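Local coordinates for protein peroxidase (Cellulomonas bogoriensis 69B4 = DSM 16987, PDB 6QZO) that binds heme b and probably oxidises substrates with hydrogen peroxide as a DyP-type peroxidase, at residues Phe47-Ala52 with His157-Leu162; Gly81-Ala86 with Leu92-Ala97; Val161-Ala166 with Ala170-Val175. All blocks are in the same frame, centred on the assembly; numbering follows the deposited sequence.

Contact 1. Residues Phe47-Ala52 with His157-Leu162; sequences FIALVA and HAVRVL
No flat group lies between Val159 and its two partners, Ala49 and Val51; the contact is made of methyl groups alone. The nearby ring is that of His157, on a different flank of the helix, and one of its faces carries CG2 of Val161, which sits 3.4 Å above the ring plane and is displaced toward the rim. NE2 of the imidazole is hydrogen-bonded to OD2 of Asp87, which probably helps to hold the ring's orientation. Across the contact itself, Val159 points at the strand and spreads its fork over two residues of the same strand face. With CG1 trans to the amide nitrogen (chi1 163°), its two methyls divide the work: CG2 meets CB of Ala49 at 3.9 Å, while CG1 of Val159 lies 4.1 Å from CG2 of Val51. The two valines meet at a slant, each offering a single methyl. The nearest CA atoms, those of Ala49 and Val159, are 7.8 Å apart. Only 89 Å² is buried between the segments, yet all three touching residues are inside the protein, and no polar atom takes part. Leu50 starts out from the opposite strand face, where it packs against Trp174. Strand 47-55 is an inner strand, bonded through its backbone to strand 143-149 on one flank and to strand 170-179 on the other. On another flank of the helix, Arg160 forms salt bridges with Asp241 and Asp244 of the second subunit. Helix 152-165, packed on a four-stranded antiparallel sheet of strand order 2-3-1-4, is with helix 61-78 one of the two helices of the ferredoxin-like fold found in the dimeric alpha+beta barrel clan of DyP-type peroxidases.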
loop_
_atom_site.group_PDB
_atom_site.type_symbol
_atom_site.label_atom_id
_atom_site.label_comp_id
_atom_site.label_asym_id
_atom_site.label_seq_id
_atom_site.Cartn_x
_atom_site.Cartn_y
_atom_site.Cartn_z
ATOM N N PHE A 47 0.128 -7.469 -5.151
ATOM C CA PHE A 47 0.189 -5.991 -5.319
ATOM C C PHE A 47 0.295 -5.578 -6.787
ATOM O O PHE A 47 0.820 -6.360 -7.615
ATOM C CB PHE A 47 1.332 -5.416 -4.488
ATOM C CG PHE A 47 1.291 -5.916 -3.070
ATOM C CD1 PHE A 47 0.211 -5.608 -2.255
ATOM C CD2 PHE A 47 2.269 -6.763 -2.586
ATOM C CE1 PHE A 47 0.135 -6.106 -0.961
ATOM C CE2 PHE A 47 2.197 -7.247 -1.286
ATOM C CZ PHE A 47 1.126 -6.926 -0.478
ATOM N N ILE A 48 -0.189 -4.359 -7.055
ATOM C CA ILE A 48 -0.212 -3.692 -8.387
ATOM C C ILE A 48 0.072 -2.197 -8.231
ATOM O O ILE A 48 -0.446 -1.575 -7.288
ATOM C CB ILE A 48 -1.564 -3.885 -9.099
ATOM C CG1 ILE A 48 -1.482 -3.438 -10.552
ATOM C CG2 ILE A 48 -2.701 -3.185 -8.356
ATOM C CD1 ILE A 48 -2.583 -4.022 -11.413
ATOM N N ALA A 49 0.846 -1.653 -9.166
ATOM C CA ALA A 49 0.943 -0.201 -9.421
ATOM C C ALA A 49 0.775 -0.022 -10.924
ATOM O O ALA A 49 1.582 -0.592 -11.657
ATOM C CB ALA A 49 2.257 0.345 -8.927
ATOM N N LEU A 50 -0.296 0.640 -11.358
ATOM C CA LEU A 50 -0.426 1.092 -12.755
ATOM C C LEU A 50 0.177 2.491 -12.833
ATOM O O LEU A 50 -0.373 3.406 -12.172
ATOM C CB LEU A 50 -1.903 1.142 -13.130
ATOM C CG LEU A 50 -2.687 -0.138 -13.347
ATOM C CD1 LEU A 50 -2.175 -0.917 -14.517
ATOM C CD2 LEU A 50 -2.796 -1.017 -12.122
ATOM N N VAL A 51 1.279 2.622 -13.572
ATOM C CA VAL A 51 1.964 3.917 -13.805
ATOM C C VAL A 51 1.675 4.387 -15.235
ATOM O O VAL A 51 2.232 3.802 -16.174
ATOM C CB VAL A 51 3.473 3.811 -13.531
ATOM C CG1 VAL A 51 4.141 5.172 -13.610
ATOM C CG2 VAL A 51 3.751 3.163 -12.174
ATOM N N ALA A 52 0.802 5.381 -15.373
ATOM C CA ALA A 52 0.541 6.102 -16.628
ATOM C C ALA A 52 1.594 7.192 -16.789
ATOM O O ALA A 52 1.823 7.956 -15.824
ATOM C CB ALA A 52 -0.854 6.686 -16.632
ATOM N N HIS A 157 10.626 -0.522 -5.814
ATOM C CA HIS A 157 11.929 -0.459 -6.521
ATOM C C HIS A 157 11.705 -0.465 -8.032
ATOM O O HIS A 157 12.220 0.449 -8.696
ATOM C CB HIS A 157 12.846 -1.609 -6.145
ATOM C CG HIS A 157 14.184 -1.445 -6.768
ATOM N ND1 HIS A 157 14.938 -0.318 -6.556
ATOM C CD2 HIS A 157 14.883 -2.224 -7.608
ATOM C CE1 HIS A 157 16.066 -0.429 -7.232
ATOM N NE2 HIS A 157 16.052 -1.586 -7.886
ATOM N N ALA A 158 10.984 -1.464 -8.545
ATOM C CA ALA A 158 10.690 -1.602 -9.985
ATOM C C ALA A 158 10.140 -0.284 -10.527
ATOM O O ALA A 158 10.651 0.213 -11.549
ATOM C CB ALA A 158 9.715 -2.722 -10.202
ATOM N N VAL A 159 9.128 0.263 -9.854
ATOM C CA VAL A 159 8.459 1.535 -10.254
ATOM C C VAL A 159 9.503 2.654 -10.289
ATOM O O VAL A 159 9.492 3.457 -11.254
ATOM C CB VAL A 159 7.286 1.857 -9.304
ATOM C CG1 VAL A 159 6.828 3.306 -9.403
ATOM C CG2 VAL A 159 6.118 0.898 -9.521
ATOM N N ARG A 160 10.364 2.738 -9.278
ATOM C CA ARG A 160 11.418 3.794 -9.197
ATOM C C ARG A 160 12.348 3.646 -10.411
ATOM O O ARG A 160 12.655 4.668 -11.060
ATOM C CB ARG A 160 12.155 3.683 -7.856
ATOM C CG ARG A 160 13.384 4.578 -7.707
ATOM C CD ARG A 160 13.040 6.036 -7.564
ATOM N NE ARG A 160 14.195 6.917 -7.451
ATOM C CZ ARG A 160 14.147 8.248 -7.571
ATOM N NH1 ARG A 160 12.993 8.855 -7.789
ATOM N NH2 ARG A 160 15.248 8.977 -7.521
ATOM N N VAL A 161 12.788 2.427 -10.721
ATOM C CA VAL A 161 13.764 2.173 -11.823
ATOM C C VAL A 161 13.111 2.525 -13.160
ATOM O O VAL A 161 13.736 3.278 -13.931
ATOM C CB VAL A 161 14.285 0.729 -11.791
ATOM C CG1 VAL A 161 15.018 0.364 -13.069
ATOM C CG2 VAL A 161 15.184 0.497 -10.569
ATOM N N LEU A 162 11.903 2.024 -13.421
ATOM C CA LEU A 162 11.228 2.223 -14.726
ATOM C C LEU A 162 10.924 3.712 -14.921
ATOM O O LEU A 162 11.083 4.205 -16.058
ATOM C CB LEU A 162 9.953 1.382 -14.782
ATOM C CG LEU A 162 10.196 -0.123 -14.752
ATOM C CD1 LEU A 162 8.913 -0.871 -14.413
ATOM C CD2 LEU A 162 10.779 -0.616 -16.067
#

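Contact 2. Residues Gly81-Ala86 with Leu92-Ala97; sequences GRPGLA and LALVPA
Gly81 is pressed against the backbone of Ala93 and Leu94, and this is the tight part of the contact. Its CA lies 3.2 Å from O of Ala93, a CA-H...O contact, and its carbonyl receives a second one in return, with CA of Leu94 at 3.5 Å from O of Gly81 and a nearly straight approach of 164° at the hydrogen. CB of Pro96 closes in beside the glycine, 3.9 Å from N of Gly81. Gly81 has a positive phi (72°) and is the C-prime residue of a Schellman motif that ends helix 61-78, with Arg82 N bonded to Arg77 O and Gly81 N to Leu78 O. Deeper in, CB of Ala93 points at the backbone of the opposite segment and rests 3.8 Å from CA of Pro83. Toward solvent the packing thins out. Leu94 leaves its backbone heading away, but it turns back at its end, where CD2 comes 3.7 Å from O of Gly81 and only loosely, at 4.5 Å, toward CD of Pro83. Leu94 also packs on Pro188 of the second subunit. Arg82 extends from the other side of its segment and hydrogen-bonds through NE to OG1 of Thr80. A water bridges the two segments, donating to O of Gly81 at 2.7 Å and to O of Leu94 at 2.6 Å. No direct hydrogen bond joins the two segments, which meet through CA-H...O contacts, van der Waals packing and this water, which uses both its hydrogens to satisfy two backbone carbonyls, one just past the helix end and one in the returning loop.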
loop_
_atom_site.group_PDB
_atom_site.type_symbol
_atom_site.label_atom_id
_atom_site.label_comp_id
_atom_site.label_asym_id
_atom_site.label_seq_id
_atom_site.Cartn_x
_atom_site.Cartn_y
_atom_site.Cartn_z
ATOM N N GLY A 81 15.317 -10.791 -10.891
ATOM C CA GLY A 81 15.975 -10.421 -9.626
ATOM C C GLY A 81 17.383 -9.892 -9.861
ATOM O O GLY A 81 18.253 -10.080 -8.972
ATOM N N ARG A 82 17.615 -9.264 -11.021
ATOM C CA ARG A 82 18.875 -8.542 -11.314
ATOM C C ARG A 82 18.557 -7.056 -11.312
ATOM O O ARG A 82 17.463 -6.657 -11.716
ATOM C CB ARG A 82 19.485 -8.961 -12.657
ATOM C CG ARG A 82 19.940 -10.416 -12.736
ATOM C CD ARG A 82 20.371 -10.764 -14.166
ATOM N NE ARG A 82 19.253 -10.696 -15.126
ATOM C CZ ARG A 82 19.353 -10.461 -16.434
ATOM N NH1 ARG A 82 20.529 -10.254 -17.015
ATOM N NH2 ARG A 82 18.255 -10.446 -17.167
ATOM N N PRO A 83 19.495 -6.205 -10.837
ATOM C CA PRO A 83 19.323 -4.757 -10.913
ATOM C C PRO A 83 19.070 -4.281 -12.348
ATOM O O PRO A 83 19.552 -4.886 -13.250
ATOM C CB PRO A 83 20.661 -4.182 -10.410
ATOM C CG PRO A 83 21.237 -5.300 -9.555
ATOM C CD PRO A 83 20.770 -6.588 -10.209
ATOM N N GLY A 84 18.325 -3.197 -12.493
ATOM C CA GLY A 84 18.061 -2.518 -13.770
ATOM C C GLY A 84 19.278 -1.771 -14.269
ATOM O O GLY A 84 20.348 -1.860 -13.636
ATOM N N LEU A 85 19.110 -1.068 -15.390
ATOM C CA LEU A 85 20.179 -0.298 -16.079
ATOM C C LEU A 85 20.406 0.990 -15.274
ATOM O O LEU A 85 21.564 1.201 -14.833
ATOM C CB LEU A 85 19.688 -0.061 -17.515
ATOM C CG LEU A 85 20.383 1.009 -18.355
ATOM C CD1 LEU A 85 21.872 0.782 -18.472
ATOM C CD2 LEU A 85 19.751 1.059 -19.736
ATOM N N ALA A 86 19.344 1.778 -15.027
ATOM C CA ALA A 86 19.422 3.004 -14.190
ATOM C C ALA A 86 19.077 2.642 -12.736
ATOM O O ALA A 86 18.035 3.175 -12.222
ATOM C CB ALA A 86 18.497 4.087 -14.728
ATOM N N LEU A 92 17.704 -3.827 -3.559
ATOM C CA LEU A 92 16.225 -3.734 -3.562
ATOM C C LEU A 92 15.652 -4.534 -4.737
ATOM O O LEU A 92 14.421 -4.627 -4.818
ATOM C CB LEU A 92 15.805 -2.267 -3.662
ATOM C CG LEU A 92 16.063 -1.386 -2.441
ATOM C CD1 LEU A 92 15.454 -0.008 -2.630
ATOM C CD2 LEU A 92 15.502 -2.014 -1.177
ATOM N N ALA A 93 16.500 -5.073 -5.619
ATOM C CA ALA A 93 16.107 -5.795 -6.856
ATOM C C ALA A 93 16.244 -7.309 -6.689
ATOM O O ALA A 93 15.656 -8.022 -7.478
ATOM C CB ALA A 93 16.941 -5.322 -8.020
ATOM N N LEU A 94 16.997 -7.784 -5.698
ATOM C CA LEU A 94 17.475 -9.180 -5.636
ATOM C C LEU A 94 16.320 -10.140 -5.371
ATOM O O LEU A 94 16.506 -11.349 -5.619
ATOM C CB LEU A 94 18.552 -9.294 -4.559
ATOM C CG LEU A 94 19.797 -8.453 -4.811
ATOM C CD1 LEU A 94 20.894 -8.800 -3.821
ATOM C CD2 LEU A 94 20.307 -8.628 -6.236
ATOM N N VAL A 95 15.169 -9.651 -4.897
ATOM C CA VAL A 95 13.993 -10.503 -4.573
ATOM C C VAL A 95 12.924 -10.235 -5.623
ATOM O O VAL A 95 12.218 -9.231 -5.542
ATOM C CB VAL A 95 13.491 -10.244 -3.145
ATOM C CG1 VAL A 95 12.228 -11.041 -2.815
ATOM C CG2 VAL A 95 14.581 -10.528 -2.122
ATOM N N PRO A 96 12.791 -11.098 -6.659
ATOM C CA PRO A 96 11.868 -10.834 -7.761
ATOM C C PRO A 96 10.391 -10.904 -7.346
ATOM O O PRO A 96 9.629 -10.154 -7.886
ATOM C CB PRO A 96 12.233 -11.897 -8.809
ATOM C CG PRO A 96 12.810 -13.020 -7.993
ATOM C CD PRO A 96 13.549 -12.346 -6.852
ATOM N N ALA A 97 10.023 -11.820 -6.450
ATOM C CA ALA A 97 8.664 -11.906 -5.865
ATOM C C ALA A 97 7.589 -11.907 -6.973
ATOM O O ALA A 97 6.603 -11.141 -6.856
ATOM C CB ALA A 97 8.459 -10.747 -4.917
HETATM O O HOH W 1 18.251 -12.189 -7.353
#

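Contact 3. Residues Val161-Ala166 with Ala170-Val175; sequences VLTKEA and ASVRWV
The helix-to-strand turn of a split beta-alpha-beta unit brings Ala166 and Ala170 together, and one backbone hydrogen bond closes it. N of Ala170 donates to O of Ala166 over 2.8 Å, close to straight (168° at the hydrogen) and in the carbonyl plane. CB of Ala166 points toward the strand and stands 3.7 Å from O of Ala170, while the two alanine CB atoms are 4.3 Å apart. Both alanines also rest on Leu53 of strand 47-55, so the turn is seated on the sheet. Helix 152-165 is already giving way here: N of Ala166 bonds to O of Thr163 at 3.2 Å and only weakly to O of Leu162. In the ferredoxin-like fold this helix links strands 143-149 and 170-179, which run parallel to one another on either side of strand 47-55, and the turn is where the chain re-enters the sheet at 170-179, an edge strand of the sheet within this chain. Further from the turn, Thr163 and Val172 meet through one methyl each, CG2 of Thr163 lying 3.6 Å from CG2 of Val172, with the side chains at about a right angle. With chi1 of Thr163 at -59°, OG1 lies beside its own amide nitrogen and bonds O of Val159 one turn back, while CG2 is turned to the valine. Beyond Val172 the strand carries a classic beta bulge, Arg173 and Trp174 both facing Ala52. From the second subunit, Ala321 packs on Thr163 and Pro316 on Val172.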
loop_
_atom_site.group_PDB
_atom_site.type_symbol
_atom_site.label_atom_id
_atom_site.label_comp_id
_atom_site.label_asym_id
_atom_site.label_seq_id
_atom_site.Cartn_x
_atom_site.Cartn_y
_atom_site.Cartn_z
ATOM N N VAL A 161 12.788 2.427 -10.721
ATOM C CA VAL A 161 13.764 2.173 -11.823
ATOM C C VAL A 161 13.111 2.525 -13.160
ATOM O O VAL A 161 13.736 3.278 -13.931
ATOM C CB VAL A 161 14.285 0.729 -11.791
ATOM C CG1 VAL A 161 15.018 0.364 -13.069
ATOM C CG2 VAL A 161 15.184 0.497 -10.569
ATOM N N LEU A 162 11.903 2.024 -13.421
ATOM C CA LEU A 162 11.228 2.223 -14.726
ATOM C C LEU A 162 10.924 3.712 -14.921
ATOM O O LEU A 162 11.083 4.205 -16.058
ATOM C CB LEU A 162 9.953 1.382 -14.782
ATOM C CG LEU A 162 10.196 -0.123 -14.752
ATOM C CD1 LEU A 162 8.913 -0.871 -14.413
ATOM C CD2 LEU A 162 10.779 -0.616 -16.067
ATOM N N THR A 163 10.531 4.409 -13.851
ATOM C CA THR A 163 10.162 5.844 -13.884
ATOM C C THR A 163 11.409 6.665 -14.219
ATOM O O THR A 163 11.328 7.523 -15.124
ATOM C CB THR A 163 9.517 6.285 -12.565
ATOM O OG1 THR A 163 8.364 5.474 -12.364
ATOM C CG2 THR A 163 9.109 7.740 -12.553
ATOM N N LYS A 164 12.511 6.424 -13.504
ATOM C CA LYS A 164 13.811 7.104 -13.730
ATOM C C LYS A 164 14.289 6.895 -15.171
ATOM O O LYS A 164 14.847 7.838 -15.742
ATOM C CB LYS A 164 14.876 6.539 -12.787
ATOM C CG LYS A 164 14.903 7.140 -11.404
ATOM C CD LYS A 164 15.773 6.345 -10.442
ATOM C CE LYS A 164 17.236 6.375 -10.826
ATOM N NZ LYS A 164 18.090 5.729 -9.789
ATOM N N GLU A 165 14.118 5.688 -15.710
ATOM C CA GLU A 165 14.612 5.319 -17.061
ATOM C C GLU A 165 13.950 6.205 -18.122
ATOM O O GLU A 165 14.613 6.488 -19.135
ATOM C CB GLU A 165 14.307 3.853 -17.349
ATOM C CG GLU A 165 15.291 3.230 -18.293
ATOM C CD GLU A 165 16.654 3.108 -17.660
ATOM O OE1 GLU A 165 16.832 2.221 -16.790
ATOM O OE2 GLU A 165 17.534 3.931 -18.015
ATOM N N ALA A 166 12.701 6.627 -17.889
ATOM C CA ALA A 166 11.876 7.420 -18.825
ATOM C C ALA A 166 12.142 8.924 -18.666
ATOM O O ALA A 166 11.553 9.709 -19.452
ATOM C CB ALA A 166 10.421 7.111 -18.607
ATOM N N ALA A 170 9.395 10.624 -21.037
ATOM C CA ALA A 170 8.008 10.584 -20.527
ATOM C C ALA A 170 8.021 10.925 -19.045
ATOM O O ALA A 170 9.001 10.560 -18.370
ATOM C CB ALA A 170 7.418 9.230 -20.772
ATOM N N SER A 171 6.962 11.592 -18.583
ATOM C CA SER A 171 6.772 11.944 -17.154
ATOM C C SER A 171 5.506 11.264 -16.629
ATOM O O SER A 171 4.621 10.929 -17.442
ATOM C CB SER A 171 6.755 13.424 -16.975
ATOM O OG SER A 171 5.673 14.004 -17.685
ATOM N N VAL A 172 5.461 11.025 -15.325
ATOM C CA VAL A 172 4.331 10.345 -14.632
ATOM C C VAL A 172 3.089 11.232 -14.763
ATOM O O VAL A 172 3.195 12.442 -14.530
ATOM C CB VAL A 172 4.646 10.066 -13.154
ATOM C CG1 VAL A 172 3.434 9.494 -12.431
ATOM C CG2 VAL A 172 5.843 9.148 -13.008
ATOM N N ARG A 173 1.962 10.628 -15.143
ATOM C CA ARG A 173 0.651 11.312 -15.219
ATOM C C ARG A 173 -0.153 10.933 -13.970
ATOM O O ARG A 173 -0.673 11.836 -13.283
ATOM C CB ARG A 173 -0.050 10.892 -16.512
ATOM C CG ARG A 173 -1.416 11.534 -16.698
ATOM C CD ARG A 173 -2.137 10.958 -17.898
ATOM N NE ARG A 173 -3.445 11.582 -17.966
ATOM C CZ ARG A 173 -3.688 12.792 -18.461
ATOM N NH1 ARG A 173 -2.713 13.527 -18.967
ATOM N NH2 ARG A 173 -4.921 13.266 -18.455
ATOM N N TRP A 174 -0.239 9.627 -13.706
ATOM C CA TRP A 174 -0.851 9.083 -12.469
ATOM C C TRP A 174 -0.243 7.726 -12.137
ATOM O O TRP A 174 0.393 7.096 -13.017
ATOM C CB TRP A 174 -2.379 9.008 -12.565
ATOM C CG TRP A 174 -2.983 8.373 -13.790
ATOM C CD1 TRP A 174 -3.657 9.037 -14.777
ATOM C CD2 TRP A 174 -3.094 6.971 -14.115
ATOM N NE1 TRP A 174 -4.145 8.161 -15.699
ATOM C CE2 TRP A 174 -3.819 6.886 -15.327
ATOM C CE3 TRP A 174 -2.634 5.784 -13.539
ATOM C CZ2 TRP A 174 -4.084 5.668 -15.963
ATOM C CZ3 TRP A 174 -2.909 4.579 -14.161
ATOM C CH2 TRP A 174 -3.624 4.522 -15.357
ATOM N N VAL A 175 -0.423 7.332 -10.882
ATOM C CA VAL A 175 -0.082 5.993 -10.318
ATOM C C VAL A 175 -1.271 5.552 -9.477
ATOM O O VAL A 175 -1.655 6.299 -8.562
ATOM C CB VAL A 175 1.189 6.037 -9.461
ATOM C CG1 VAL A 175 1.587 4.655 -8.986
ATOM C CG2 VAL A 175 2.343 6.716 -10.176
#

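How the contacts relate
From the N terminus, residues 47-52 of the first strand open a long loop that contact 1 closes at residues 157-162. Contact 2 lies wholly within that loop, joining two parts of the connection between helix 61-78 and strand 100-105. Contact 3 starts on Val161 and Leu162, where contact 1 ends, and closes a short loop onto strand 170-179, the sheet neighbour of strand 47-55. Helix 152-165 is thus common to contacts 1 and 3 and also touches contact 2: His157 packs on Leu92 and Ala93, and OE1 of Glu165 probably accepts a hydrogen bond from N of Ala86. All three contacts lie on the same side of the chain's centre, beside the second subunit.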